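Local coordinates for protein SorB (Sorangium cellulosum, PDB 6B2V) that serves as the pyran synthase domain of module nine in the trans-acyltransferase polyketide assembly line for sorangicin, forming a pyran ring in the growing polyketide, at residues R151-I156 and D185-A190; V215-L220 and V251-A256; H28-R33 and E201-D206; L68-A73 and C101-V106; D79-G84 and V131-P136. All blocks are in the same frame, centred on the assembly; numbering follows the deposited sequence.

From the N terminus, residues 28-33 open contact 3, which closes only at 201-206 and joins the predicted N-terminal and C-terminal hotdog folds. Within that long loop, contact 4 (68-73 with 101-106) and contact 5 (79-84 with 131-136) cross, because their segments alternate; they tie helix 64-77 and strand 82-90 into the N-terminal fold. Contact 1 (151-156 with 185-190) also lies within it, following contact 5. Contact 2 (215-220 with 251-256) comes after contact 3 has closed. Contacts 1 and 2 touch, with centres about 10 Å apart, through the neighbouring strands 187-192 and 250-255; contacts 3 and 4 also touch, through Glu-69.

Contact 1: residues R151-I156 and D185-A190; sequences RTRCAI and DHEALA
Contrasting torsions bring Arg-153 and Glu-187 together: CG of the arginine sits between its own backbone N and carbonyl carbon (chi1 66°), with the chain extended as far as NE, whereas Glu-187 places CG opposite its backbone N (chi1 -178°) and runs out straight. They join the loop behind helix 147-152 to strand 187-192 of the predicted C-terminal hotdog fold. The resulting salt bridge is side-on and uses two nitrogens. Arg-153 NE lies 3.0 Å from Glu-187 OE1, which sits in the guanidinium plane, and Glu-187 OE2 accepts from Arg-153 NH2 at 3.0 Å through its syn lone pair. The guanidinium and carboxylate planes are 30° apart, and a weak third bond runs from NE to OE2. One water donates both to Glu-187 OE1 (2.7 Å) and to Arg-153 O (2.8 Å), tying the carboxylate to the loop backbone as well. OE2 has a further partner in His-252 NE2, on the adjacent strand 250-255, so both oxygens are held and the carboxylate's rotation is restricted. Beside this bridge, buried Cys-154 turns SG to within 4.1 Å of Glu-187 CG. At the helix end, Arg-151 touches Leu-189 through its CG, 3.8 Å from Leu-189 CD2.

Contact 2: residues V215-L220 and V251-A256; sequences VPAIFL and VHARRA
Pro-216, Ala-217 and Leu-220 of helix 207-225 pack on Val-251 and Ala-253 of strand 250-255, as expected where the long helix of a hotdog fold lies against its sheet. The short segments approach to 7.6 Å between axes, with their N-to-C directions 29° apart. Side-chain packing is entirely apolar. The ring of Pro-216 crosses Val-251 at about a right angle, its CG 3.8 Å from Val-251 CG1. Two alanines allow the backbones near each other: Ala-217 CB lies 4.1 Å from Ala-253 CB, and their CA atoms are 5.3 Å apart. A second kind of contact sets side chain against backbone. Leu-220, with CG opposite its backbone N (chi1 -154°), lays the CD2 branch 3.5 Å from Ala-253 O and 3.6 Å from Arg-254 N. No hydrogen bond crosses between the segments; the contact is van der Waals packing. A polar link from strand to helix is made by Arg-255, which hydrogen-bonds Gln-224 near the end of the same helix and also forms a salt bridge with Asp-259. Strand 250-255 runs between strands 187-192 and 267-273, while the helix also touches helix 160-166 and sets Phe-219 edge-to-face against His-183 of strand 178-183.

Contact 3: residues H28-R33 and E201-D206; sequences HPLVHR and EAFLLD
A type I turn from His-28 to Val-31, at the start of the predicted N-terminal hotdog fold, meets Ala-202 and Phe-203 in the loop that leads into helix 207-225 of the C-terminal one, so the contact joins the two halves of the domain. Phe-203 is its main apolar surface. Pro-29 CG stands over one face of the Phe-203 ring, 4.0 Å from the centroid and 20° off the ring normal, a CH-pi contact. Leu-30 comes instead to the ring edge, with CG 3.9 Å from Phe-203 CE1. The His-28 and Phe-203 rings are nearly perpendicular, at 89°, but meet obliquely, and Pro-29 CD packs 3.7 Å from Ala-202 CB. With CG opposite its backbone N (chi1 -171°), the His-28 side chain reaches the loop, its CD2 3.4 Å from Ala-202 O. Within the turn, Leu-30 N donates to His-28 ND1 at 3.0 Å, which fixes the imidazole's rotation. Glu-69 of helix 64-77 receives His-28 NE2 at OE2, and its two oxygens also take the backbone N-H groups of Leu-204 and Leu-205. An ND1 that accepts is consistent with a neutral His-28 protonated at NE2, linking the turn to a carboxylate that also grips the partner loop.

Contact 4: residues L68-A73 and C101-V106; sequences LEMARA and CELRVV
Helix-on-sheet packing in the predicted N-terminal hotdog fold brings Met-70 and Ala-71 of helix 64-77 against Leu-103 and Val-105 of strand 101-110. The short segments come within 9.2 Å between axes, their directions 55° apart, a spacing wide enough for a full methionine to lie between. Met-70 does most of the touching: CG is opposite the backbone N (chi1 -176°) and the rest of the chain is extended, so its tip reaches the strand. There Met-70 SD lies 3.8 Å from Leu-103 CD2, while Met-70 CE passes over the strand backbone, 3.7 Å from Leu-103 O, and has Val-105 CG1 beside it at 4.1 Å. At the next residue, Ala-71 meets Val-105, whose CG2 is 4.4 Å from Ala-71 CA. Leu-103 and Val-105 also touch Val-118 of the neighbouring strand 113-120, continuing the apolar layer along the sheet. Polar groups of the helix are directed elsewhere: Arg-72 grips Glu-69 side-on, NE to OE1 at 3.2 Å and NH2 to OE2 at 2.8 Å, approaching from above the carboxylate plane, and Arg-72 NH1 makes a salt bridge with Glu-76. Since no hydrogen bond crosses from helix to strand, the buried methionine thioether and branched aliphatic groups hold this contact by dispersion and burial, with the charged pairs kept to another side of the helix.

Contact 5: residues D79-G84 and V131-P136; sequences DLSIAG and VFDEPP
Ala-83 N donates to Val-131 O at 2.8 Å, and Val-131 N donates to Gly-84 O at 2.9 Å. Gly-84 N adds a weak bond, 3.4 Å, to the same Val-131 O, so one carbonyl faces two consecutive residues. Further along, Asp-133 N donates to Ser-81 O at 3.1 Å. Side chains add to these backbone bonds. Phe-132 places its CZ 3.8 Å from Leu-80 CD2 and its CD1 3.8 Å from Ile-82 CD1, with both partners oblique to the ring. Away from that apolar group, Ser-81 OG hydrogen-bonds to Asp-133 OD2; the separation of 2.5 Å is very short, and its exact value is doubtful. Asp-133 CG lies beside its backbone N (chi1 -81°), which turns the carboxylate back toward strand 82-90. Together the backbone bonds define a classic beta bulge in the antiparallel pairing of strands 82-90 and 123-132 within the predicted N-terminal hotdog fold: Gly-84 and Val-131 form a hydrogen-bonded pair, Ile-82 and Phe-132 a non-hydrogen-bonded one, and the register slips by one residue between them. Before the strand, Asp-79 with positive phi is the C-prime residue of a Schellman motif that ends helix 64-77, Leu-80 N bonding back to Ala-75 O. Leu-80 and Ile-82 both touch Ala-75 of that helix, while Arg-114 of strand 113-120 packs against Leu-80 and Phe-132.

Contact 1: residues R151-I156 and D185-A190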
# COMPACT_ATOMS: atom_id res chain seq x y z
N ARG A 151 -1.98 -23.20 -0.04
CA ARG A 151 -0.66 -23.76 -0.28
C ARG A 151 -0.74 -24.92 -1.29
O ARG A 151 0.05 -25.00 -2.17
CB ARG A 151 -0.05 -24.41 0.99
CG ARG A 151 0.36 -23.49 2.10
CD ARG A 151 1.14 -24.30 3.19
NE ARG A 151 2.32 -24.93 2.66
CZ ARG A 151 2.90 -26.02 3.13
NH1 ARG A 151 2.41 -26.64 4.17
NH2 ARG A 151 3.97 -26.51 2.55
N THR A 152 -1.73 -25.77 -1.18
CA THR A 152 -1.86 -26.91 -2.06
C THR A 152 -2.12 -26.59 -3.53
O THR A 152 -1.82 -27.41 -4.34
CB THR A 152 -2.88 -27.96 -1.57
OG1 THR A 152 -4.17 -27.47 -1.76
CG2 THR A 152 -2.64 -28.30 -0.12
N ARG A 153 -2.61 -25.40 -3.81
CA ARG A 153 -2.93 -24.98 -5.17
C ARG A 153 -1.98 -23.95 -5.76
O ARG A 153 -2.25 -23.33 -6.71
CB ARG A 153 -4.40 -24.56 -5.29
CG ARG A 153 -4.80 -23.34 -4.51
CD ARG A 153 -6.27 -23.06 -4.63
NE ARG A 153 -6.60 -21.79 -4.06
CZ ARG A 153 -7.41 -21.63 -3.03
NH1 ARG A 153 -7.93 -22.67 -2.44
NH2 ARG A 153 -7.65 -20.42 -2.62
N CYS A 154 -0.84 -23.77 -5.13
CA CYS A 154 0.23 -22.87 -5.62
C CYS A 154 1.53 -23.68 -5.76
O CYS A 154 2.24 -23.80 -4.87
CB CYS A 154 0.55 -21.72 -4.67
SG CYS A 154 -0.82 -20.50 -4.53
N ALA A 155 1.73 -24.25 -6.92
CA ALA A 155 2.78 -25.18 -7.18
C ALA A 155 4.17 -24.70 -7.38
O ALA A 155 5.06 -25.45 -7.21
CB ALA A 155 2.36 -26.07 -8.35
N ILE A 156 4.35 -23.45 -7.72
CA ILE A 156 5.67 -22.98 -8.05
C ILE A 156 6.28 -22.20 -6.90
O ILE A 156 5.74 -21.25 -6.45
CB ILE A 156 5.59 -22.09 -9.33
CG1 ILE A 156 5.02 -22.86 -10.52
CG2 ILE A 156 6.96 -21.60 -9.74
CD1 ILE A 156 4.47 -21.95 -11.56
N ASP A 185 -0.53 -19.97 -11.71
CA ASP A 185 -0.55 -19.01 -12.80
C ASP A 185 -1.38 -17.78 -12.51
O ASP A 185 -1.30 -16.87 -13.25
CB ASP A 185 -0.99 -19.63 -14.15
CG ASP A 185 -2.33 -20.25 -14.11
OD1 ASP A 185 -2.98 -20.27 -13.11
OD2 ASP A 185 -2.71 -20.76 -15.14
N HIS A 186 -2.17 -17.79 -11.45
CA HIS A 186 -3.04 -16.67 -11.13
C HIS A 186 -3.21 -16.31 -9.64
O HIS A 186 -3.92 -15.46 -9.31
CB HIS A 186 -4.44 -16.90 -11.68
CG HIS A 186 -5.13 -18.03 -11.01
ND1 HIS A 186 -4.85 -19.33 -11.32
CD2 HIS A 186 -6.03 -18.06 -10.01
CE1 HIS A 186 -5.59 -20.12 -10.57
NE2 HIS A 186 -6.31 -19.37 -9.76
N GLU A 187 -2.48 -16.99 -8.79
CA GLU A 187 -2.56 -16.82 -7.36
C GLU A 187 -1.16 -16.95 -6.73
O GLU A 187 -0.33 -17.63 -7.19
CB GLU A 187 -3.55 -17.89 -6.79
CG GLU A 187 -3.87 -17.92 -5.31
CD GLU A 187 -4.98 -18.90 -5.00
OE1 GLU A 187 -5.14 -19.84 -5.73
OE2 GLU A 187 -5.67 -18.69 -4.01
N ALA A 188 -0.98 -16.22 -5.65
CA ALA A 188 0.27 -16.26 -4.92
C ALA A 188 0.08 -16.19 -3.40
O ALA A 188 -0.79 -15.57 -2.93
CB ALA A 188 1.16 -15.11 -5.36
N LEU A 189 0.96 -16.87 -2.71
CA LEU A 189 1.00 -16.88 -1.28
C LEU A 189 2.44 -16.67 -0.76
O LEU A 189 3.33 -17.40 -1.04
CB LEU A 189 0.44 -18.18 -0.76
CG LEU A 189 0.26 -18.31 0.74
CD1 LEU A 189 -0.89 -17.50 1.26
CD2 LEU A 189 0.15 -19.78 1.13
N ALA A 190 2.57 -15.61 0.01
CA ALA A 190 3.84 -15.27 0.64
C ALA A 190 3.75 -15.42 2.14
O ALA A 190 2.81 -15.02 2.70
CB ALA A 190 4.23 -13.83 0.34
O HOH W 1 -4.04 -21.41 -7.65

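Contact 2: residues V215-L220 and V251-A256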
# COMPACT_ATOMS: atom_id res chain seq x y z
N VAL A 215 4.09 -6.55 -2.96
CA VAL A 215 5.07 -7.23 -3.81
C VAL A 215 4.55 -8.51 -4.43
O VAL A 215 4.79 -8.74 -5.56
CB VAL A 215 6.45 -7.40 -3.09
CG1 VAL A 215 7.32 -8.50 -3.69
CG2 VAL A 215 7.20 -6.12 -3.19
N PRO A 216 3.85 -9.33 -3.68
CA PRO A 216 3.35 -10.56 -4.27
C PRO A 216 2.35 -10.33 -5.41
O PRO A 216 2.30 -11.10 -6.29
CB PRO A 216 2.75 -11.31 -3.08
CG PRO A 216 3.59 -10.86 -1.99
CD PRO A 216 3.77 -9.39 -2.22
N ALA A 217 1.50 -9.30 -5.27
CA ALA A 217 0.56 -8.93 -6.32
C ALA A 217 1.26 -8.41 -7.57
O ALA A 217 0.87 -8.70 -8.63
CB ALA A 217 -0.44 -7.91 -5.79
N ILE A 218 2.26 -7.58 -7.36
CA ILE A 218 3.02 -7.07 -8.47
C ILE A 218 3.79 -8.19 -9.17
O ILE A 218 3.81 -8.26 -10.35
CB ILE A 218 3.94 -5.95 -8.03
CG1 ILE A 218 3.11 -4.76 -7.63
CG2 ILE A 218 4.91 -5.59 -9.13
CD1 ILE A 218 3.84 -3.77 -6.79
N PHE A 219 4.34 -9.10 -8.39
CA PHE A 219 5.02 -10.24 -8.94
C PHE A 219 4.05 -11.05 -9.82
O PHE A 219 4.37 -11.42 -10.89
CB PHE A 219 5.63 -11.07 -7.78
CG PHE A 219 6.18 -12.39 -8.18
CD1 PHE A 219 5.37 -13.46 -8.23
CD2 PHE A 219 7.47 -12.52 -8.54
CE1 PHE A 219 5.84 -14.68 -8.63
CE2 PHE A 219 7.97 -13.74 -8.92
CZ PHE A 219 7.15 -14.81 -8.96
N LEU A 220 2.83 -11.25 -9.36
CA LEU A 220 1.84 -11.96 -10.12
C LEU A 220 1.51 -11.24 -11.43
O LEU A 220 1.35 -11.83 -12.43
CB LEU A 220 0.58 -12.15 -9.28
CG LEU A 220 -0.36 -13.27 -9.51
CD1 LEU A 220 0.38 -14.58 -9.65
CD2 LEU A 220 -1.26 -13.30 -8.31
N VAL A 251 0.51 -13.25 2.92
CA VAL A 251 -0.04 -12.34 1.93
C VAL A 251 -0.58 -13.26 0.80
O VAL A 251 0.11 -14.05 0.31
CB VAL A 251 1.03 -11.40 1.40
CG1 VAL A 251 0.50 -10.57 0.25
CG2 VAL A 251 1.51 -10.46 2.46
N HIS A 252 -1.84 -13.06 0.46
CA HIS A 252 -2.58 -13.81 -0.53
C HIS A 252 -3.06 -12.88 -1.62
O HIS A 252 -3.91 -12.14 -1.42
CB HIS A 252 -3.78 -14.48 0.13
CG HIS A 252 -4.58 -15.34 -0.79
ND1 HIS A 252 -5.95 -15.43 -0.74
CD2 HIS A 252 -4.20 -16.13 -1.82
CE1 HIS A 252 -6.36 -16.24 -1.69
NE2 HIS A 252 -5.31 -16.71 -2.33
N ALA A 253 -2.46 -13.05 -2.78
CA ALA A 253 -2.75 -12.28 -3.97
C ALA A 253 -3.28 -13.13 -5.11
O ALA A 253 -2.85 -14.20 -5.31
CB ALA A 253 -1.46 -11.65 -4.49
N ARG A 254 -3.95 -12.48 -6.14
CA ARG A 254 -4.89 -13.20 -6.95
C ARG A 254 -5.59 -12.23 -7.90
O ARG A 254 -5.67 -11.10 -7.66
CB ARG A 254 -5.96 -13.94 -6.08
CG ARG A 254 -6.83 -13.05 -5.26
CD ARG A 254 -7.79 -13.82 -4.35
NE ARG A 254 -8.64 -12.90 -3.61
CZ ARG A 254 -8.28 -12.30 -2.51
NH1 ARG A 254 -9.10 -11.44 -1.93
NH2 ARG A 254 -7.10 -12.55 -2.01
N ARG A 255 -5.48 -12.70 -9.17
CA ARG A 255 -6.06 -11.90 -10.20
C ARG A 255 -7.51 -11.64 -9.78
O ARG A 255 -8.16 -12.52 -9.35
CB ARG A 255 -5.95 -12.60 -11.57
CG ARG A 255 -6.48 -11.86 -12.79
CD ARG A 255 -5.67 -10.64 -13.16
NE ARG A 255 -6.02 -10.05 -14.47
CZ ARG A 255 -5.54 -10.46 -15.62
NH1 ARG A 255 -5.94 -9.88 -16.71
NH2 ARG A 255 -4.69 -11.45 -15.70
N ALA A 256 -7.97 -10.42 -9.98
CA ALA A 256 -9.31 -10.04 -9.66
C ALA A 256 -10.29 -10.63 -10.65
O ALA A 256 -9.94 -11.10 -11.67
CB ALA A 256 -9.43 -8.54 -9.64

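Contact 3: residues H28-R33 and E201-D206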
# COMPACT_ATOMS: atom_id res chain seq x y z
N HIS A 28 3.64 11.63 14.05
CA HIS A 28 3.60 10.63 13.01
C HIS A 28 4.70 10.95 12.04
O HIS A 28 4.85 12.07 11.67
CB HIS A 28 2.25 10.62 12.36
CG HIS A 28 2.06 9.48 11.42
ND1 HIS A 28 2.56 9.49 10.15
CD2 HIS A 28 1.44 8.29 11.57
CE1 HIS A 28 2.27 8.36 9.55
NE2 HIS A 28 1.59 7.62 10.39
N PRO A 29 5.41 9.97 11.53
CA PRO A 29 6.54 10.24 10.64
C PRO A 29 6.16 10.97 9.35
O PRO A 29 6.98 11.56 8.74
CB PRO A 29 7.05 8.86 10.30
CG PRO A 29 6.67 8.05 11.47
CD PRO A 29 5.36 8.55 11.89
N LEU A 30 4.92 10.83 8.94
CA LEU A 30 4.49 11.43 7.69
C LEU A 30 3.62 12.66 7.79
O LEU A 30 3.25 13.21 6.81
CB LEU A 30 3.84 10.38 6.78
CG LEU A 30 4.54 9.04 6.63
CD1 LEU A 30 3.66 8.12 5.84
CD2 LEU A 30 5.90 9.16 5.97
N VAL A 31 3.23 13.04 8.98
CA VAL A 31 2.42 14.21 9.18
C VAL A 31 3.02 15.05 10.28
O VAL A 31 2.91 14.72 11.39
CB VAL A 31 1.03 13.80 9.61
CG1 VAL A 31 0.18 15.02 9.84
CG2 VAL A 31 0.41 12.91 8.57
N HIS A 32 3.67 16.14 9.92
CA HIS A 32 4.31 16.99 10.91
C HIS A 32 3.56 18.20 11.44
O HIS A 32 3.73 18.56 12.55
CB HIS A 32 5.67 17.42 10.40
CG HIS A 32 6.55 16.30 9.97
ND1 HIS A 32 7.67 16.48 9.20
CD2 HIS A 32 6.48 14.98 10.21
CE1 HIS A 32 8.24 15.32 8.98
NE2 HIS A 32 7.54 14.39 9.59
N ARG A 33 2.74 18.83 10.61
CA ARG A 33 2.03 20.01 11.09
C ARG A 33 0.74 20.22 10.33
O ARG A 33 0.56 19.72 9.22
CB ARG A 33 2.97 21.22 11.12
CG ARG A 33 3.44 21.68 9.75
CD ARG A 33 4.44 22.82 9.86
NE ARG A 33 4.87 23.30 8.55
CZ ARG A 33 5.82 22.74 7.82
NH1 ARG A 33 6.46 21.67 8.28
NH2 ARG A 33 6.14 23.25 6.64
N GLU A 201 6.41 2.66 15.79
CA GLU A 201 5.06 2.24 16.16
C GLU A 201 3.99 3.29 15.91
O GLU A 201 2.85 3.08 16.10
CB GLU A 201 4.98 1.61 17.57
CG GLU A 201 5.81 0.34 17.64
CD GLU A 201 5.82 -0.29 19.01
OE1 GLU A 201 6.93 -0.68 19.42
OE2 GLU A 201 4.77 -0.36 19.61
N ALA A 202 4.43 4.46 15.47
CA ALA A 202 3.49 5.50 15.08
C ALA A 202 2.74 5.14 13.79
O ALA A 202 1.62 5.55 13.56
CB ALA A 202 4.18 6.82 14.93
N PHE A 203 3.39 4.35 12.97
CA PHE A 203 2.77 3.91 11.74
C PHE A 203 1.65 2.89 11.99
O PHE A 203 1.83 2.05 12.82
CB PHE A 203 3.78 3.17 10.87
CG PHE A 203 4.78 4.03 10.14
CD1 PHE A 203 4.39 4.97 9.24
CD2 PHE A 203 6.10 3.80 10.28
CE1 PHE A 203 5.32 5.70 8.54
CE2 PHE A 203 7.03 4.52 9.61
CZ PHE A 203 6.64 5.48 8.73
N LEU A 204 0.51 3.01 11.35
CA LEU A 204 -0.48 1.96 11.41
C LEU A 204 0.03 0.92 10.39
O LEU A 204 0.32 -0.20 10.74
CB LEU A 204 -1.85 2.42 11.08
CG LEU A 204 -2.92 1.35 11.03
CD1 LEU A 204 -2.88 0.41 12.21
CD2 LEU A 204 -4.28 1.98 10.93
N LEU A 205 0.22 1.37 9.16
CA LEU A 205 0.86 0.54 8.15
C LEU A 205 2.26 1.12 7.80
O LEU A 205 2.34 2.03 7.07
CB LEU A 205 0.04 0.46 6.88
CG LEU A 205 0.53 -0.48 5.79
CD1 LEU A 205 0.68 -1.91 6.29
CD2 LEU A 205 -0.39 -0.43 4.61
N ASP A 206 3.31 0.52 8.34
CA ASP A 206 4.67 0.86 8.04
C ASP A 206 4.85 0.55 6.55
O ASP A 206 4.45 -0.44 6.09
CB ASP A 206 5.64 -0.05 8.85
CG ASP A 206 7.13 0.31 8.71
OD1 ASP A 206 7.76 0.33 7.66
OD2 ASP A 206 7.75 0.54 9.70

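Contact 4: residues L68-A73 and C101-V106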
# COMPACT_ATOMS: atom_id res chain seq x y z
N LEU A 68 -0.93 6.34 1.30
CA LEU A 68 -2.12 5.86 1.92
C LEU A 68 -2.03 6.06 3.41
O LEU A 68 -2.94 6.47 4.02
CB LEU A 68 -2.37 4.38 1.63
CG LEU A 68 -2.55 4.00 0.16
CD1 LEU A 68 -2.70 2.52 -0.03
CD2 LEU A 68 -3.72 4.72 -0.47
N GLU A 69 -0.89 5.72 3.95
CA GLU A 69 -0.66 5.92 5.38
C GLU A 69 -0.69 7.41 5.76
O GLU A 69 -1.19 7.77 6.75
CB GLU A 69 0.65 5.23 5.83
CG GLU A 69 1.11 5.50 7.27
CD GLU A 69 0.26 4.84 8.34
OE1 GLU A 69 -0.55 4.02 8.05
OE2 GLU A 69 0.47 5.20 9.48
N MET A 70 -0.12 8.25 4.92
CA MET A 70 -0.12 9.67 5.18
C MET A 70 -1.54 10.24 5.19
O MET A 70 -1.88 10.98 6.06
CB MET A 70 0.74 10.41 4.15
CG MET A 70 0.85 11.89 4.43
SD MET A 70 1.85 12.66 3.11
CE MET A 70 2.00 14.33 3.75
N ALA A 71 -2.34 9.86 4.22
CA ALA A 71 -3.69 10.33 4.17
C ALA A 71 -4.49 9.87 5.39
O ALA A 71 -5.19 10.63 5.95
CB ALA A 71 -4.36 9.85 2.92
N ARG A 72 -4.35 8.62 5.76
CA ARG A 72 -5.01 8.11 6.94
C ARG A 72 -4.53 8.81 8.20
O ARG A 72 -5.32 9.17 9.02
CB ARG A 72 -4.74 6.61 7.09
CG ARG A 72 -5.41 5.91 8.27
CD ARG A 72 -4.56 4.73 8.77
NE ARG A 72 -3.27 5.09 9.30
CZ ARG A 72 -3.07 5.72 10.44
NH1 ARG A 72 -4.08 6.04 11.19
NH2 ARG A 72 -1.87 6.00 10.83
N ALA A 73 -3.23 9.00 8.32
CA ALA A 73 -2.69 9.66 9.48
C ALA A 73 -3.19 11.10 9.57
O ALA A 73 -3.47 11.58 10.63
CB ALA A 73 -1.20 9.61 9.46
N CYS A 101 12.14 18.23 0.74
CA CYS A 101 10.91 18.64 0.09
C CYS A 101 9.72 18.52 1.01
O CYS A 101 9.63 17.63 1.80
CB CYS A 101 10.67 17.74 -1.12
SG CYS A 101 9.51 18.32 -2.39
N GLU A 102 8.77 19.41 0.84
CA GLU A 102 7.57 19.35 1.60
C GLU A 102 6.50 18.60 0.84
O GLU A 102 6.42 18.71 -0.31
CB GLU A 102 7.07 20.76 1.89
CG GLU A 102 5.76 20.84 2.65
CD GLU A 102 5.04 22.21 2.60
OE1 GLU A 102 4.47 22.59 1.60
OE2 GLU A 102 5.01 22.86 3.57
N LEU A 103 5.72 17.82 1.55
CA LEU A 103 4.58 17.13 0.99
C LEU A 103 3.36 17.59 1.76
O LEU A 103 3.42 17.65 2.94
CB LEU A 103 4.74 15.62 1.12
CG LEU A 103 4.00 14.73 0.18
CD1 LEU A 103 4.24 15.05 -1.25
CD2 LEU A 103 4.41 13.31 0.44
N ARG A 104 2.31 17.90 1.04
CA ARG A 104 1.08 18.38 1.64
C ARG A 104 -0.08 17.51 1.27
O ARG A 104 -0.11 17.03 0.21
CB ARG A 104 0.81 19.81 1.19
CG ARG A 104 -0.39 20.44 1.83
CD ARG A 104 -0.70 21.82 1.28
NE ARG A 104 0.43 22.73 1.33
CZ ARG A 104 0.48 23.85 0.63
NH1 ARG A 104 -0.51 24.16 -0.17
NH2 ARG A 104 1.50 24.66 0.69
N VAL A 105 -0.98 17.27 2.21
CA VAL A 105 -2.16 16.51 1.94
C VAL A 105 -3.35 17.36 2.33
O VAL A 105 -3.40 17.82 3.41
CB VAL A 105 -2.15 15.14 2.65
CG1 VAL A 105 -1.98 15.29 4.13
CG2 VAL A 105 -3.39 14.37 2.35
N VAL A 106 -4.28 17.52 1.43
CA VAL A 106 -5.47 18.30 1.64
C VAL A 106 -6.70 17.40 1.69
O VAL A 106 -6.89 16.58 0.86
CB VAL A 106 -5.64 19.31 0.49
CG1 VAL A 106 -6.90 20.15 0.66
CG2 VAL A 106 -4.47 20.22 0.44

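Contact 5: residues D79-G84 and V131-P136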
# COMPACT_ATOMS: atom_id res chain seq x y z
N ASP A 79 -9.08 14.30 13.80
CA ASP A 79 -10.09 13.62 14.59
C ASP A 79 -11.13 12.84 13.81
O ASP A 79 -12.22 12.71 14.22
CB ASP A 79 -10.76 14.61 15.53
CG ASP A 79 -9.78 15.31 16.43
OD1 ASP A 79 -8.99 14.66 17.05
OD2 ASP A 79 -9.84 16.54 16.52
N LEU A 80 -10.76 12.32 12.66
CA LEU A 80 -11.69 11.53 11.86
C LEU A 80 -11.41 10.06 12.08
O LEU A 80 -10.32 9.69 12.33
CB LEU A 80 -11.59 11.89 10.37
CG LEU A 80 -11.61 13.38 10.10
CD1 LEU A 80 -11.22 13.74 8.69
CD2 LEU A 80 -12.94 13.99 10.46
N SER A 81 -12.43 9.24 11.94
CA SER A 81 -12.33 7.82 12.14
C SER A 81 -12.44 7.13 10.78
O SER A 81 -13.44 7.14 10.18
CB SER A 81 -13.45 7.40 13.10
OG SER A 81 -13.37 6.05 13.43
N ILE A 82 -11.38 6.48 10.37
CA ILE A 82 -11.30 5.93 9.02
C ILE A 82 -11.42 4.44 8.94
O ILE A 82 -10.73 3.76 9.61
CB ILE A 82 -9.94 6.34 8.42
CG1 ILE A 82 -9.72 7.84 8.47
CG2 ILE A 82 -9.74 5.82 7.03
CD1 ILE A 82 -10.79 8.64 7.83
N ALA A 83 -12.31 3.98 8.10
CA ALA A 83 -12.53 2.59 7.84
C ALA A 83 -11.71 2.06 6.69
O ALA A 83 -11.47 0.91 6.59
CB ALA A 83 -14.00 2.35 7.55
N GLY A 84 -11.35 2.96 5.80
CA GLY A 84 -10.62 2.56 4.64
C GLY A 84 -10.45 3.67 3.64
O GLY A 84 -10.73 4.77 3.92
N VAL A 131 -12.77 6.80 3.60
CA VAL A 131 -14.08 6.35 3.98
C VAL A 131 -14.19 6.28 5.49
O VAL A 131 -13.43 5.62 6.13
CB VAL A 131 -14.30 4.94 3.44
CG1 VAL A 131 -15.69 4.45 3.79
CG2 VAL A 131 -14.05 4.89 1.94
N PHE A 132 -15.17 7.00 5.99
CA PHE A 132 -15.41 7.11 7.38
C PHE A 132 -16.09 5.88 7.90
O PHE A 132 -16.69 5.15 7.21
CB PHE A 132 -16.34 8.30 7.63
CG PHE A 132 -15.68 9.65 7.61
CD1 PHE A 132 -14.37 9.81 7.30
CD2 PHE A 132 -16.41 10.78 7.89
CE1 PHE A 132 -13.80 11.04 7.28
CE2 PHE A 132 -15.85 12.01 7.89
CZ PHE A 132 -14.54 12.15 7.59
N ASP A 133 -15.98 5.70 9.19
CA ASP A 133 -16.65 4.63 9.88
C ASP A 133 -18.17 4.87 9.90
O ASP A 133 -18.88 3.95 10.06
CB ASP A 133 -16.12 4.47 11.29
CG ASP A 133 -14.87 3.69 11.34
OD1 ASP A 133 -14.73 2.69 10.70
OD2 ASP A 133 -14.00 4.06 12.09
N GLU A 134 -18.60 6.11 9.80
CA GLU A 134 -20.04 6.50 9.82
C GLU A 134 -20.46 7.29 8.58
O GLU A 134 -19.79 8.20 8.21
CB GLU A 134 -20.44 7.30 11.05
CG GLU A 134 -20.39 6.55 12.34
CD GLU A 134 -21.27 5.34 12.41
OE1 GLU A 134 -22.21 5.23 11.68
OE2 GLU A 134 -21.03 4.48 13.23
N PRO A 135 -21.55 6.93 7.94
CA PRO A 135 -22.30 5.71 8.16
C PRO A 135 -21.53 4.48 7.70
O PRO A 135 -20.62 4.62 6.94
CB PRO A 135 -23.52 5.91 7.28
CG PRO A 135 -23.00 6.72 6.16
CD PRO A 135 -22.02 7.65 6.76
N PRO A 136 -21.92 3.31 8.15
CA PRO A 136 -21.14 2.14 7.80
C PRO A 136 -21.02 1.94 6.32
O PRO A 136 -21.97 2.03 5.64
CB PRO A 136 -21.91 1.01 8.45
CG PRO A 136 -22.56 1.64 9.63
CD PRO A 136 -22.93 3.01 9.17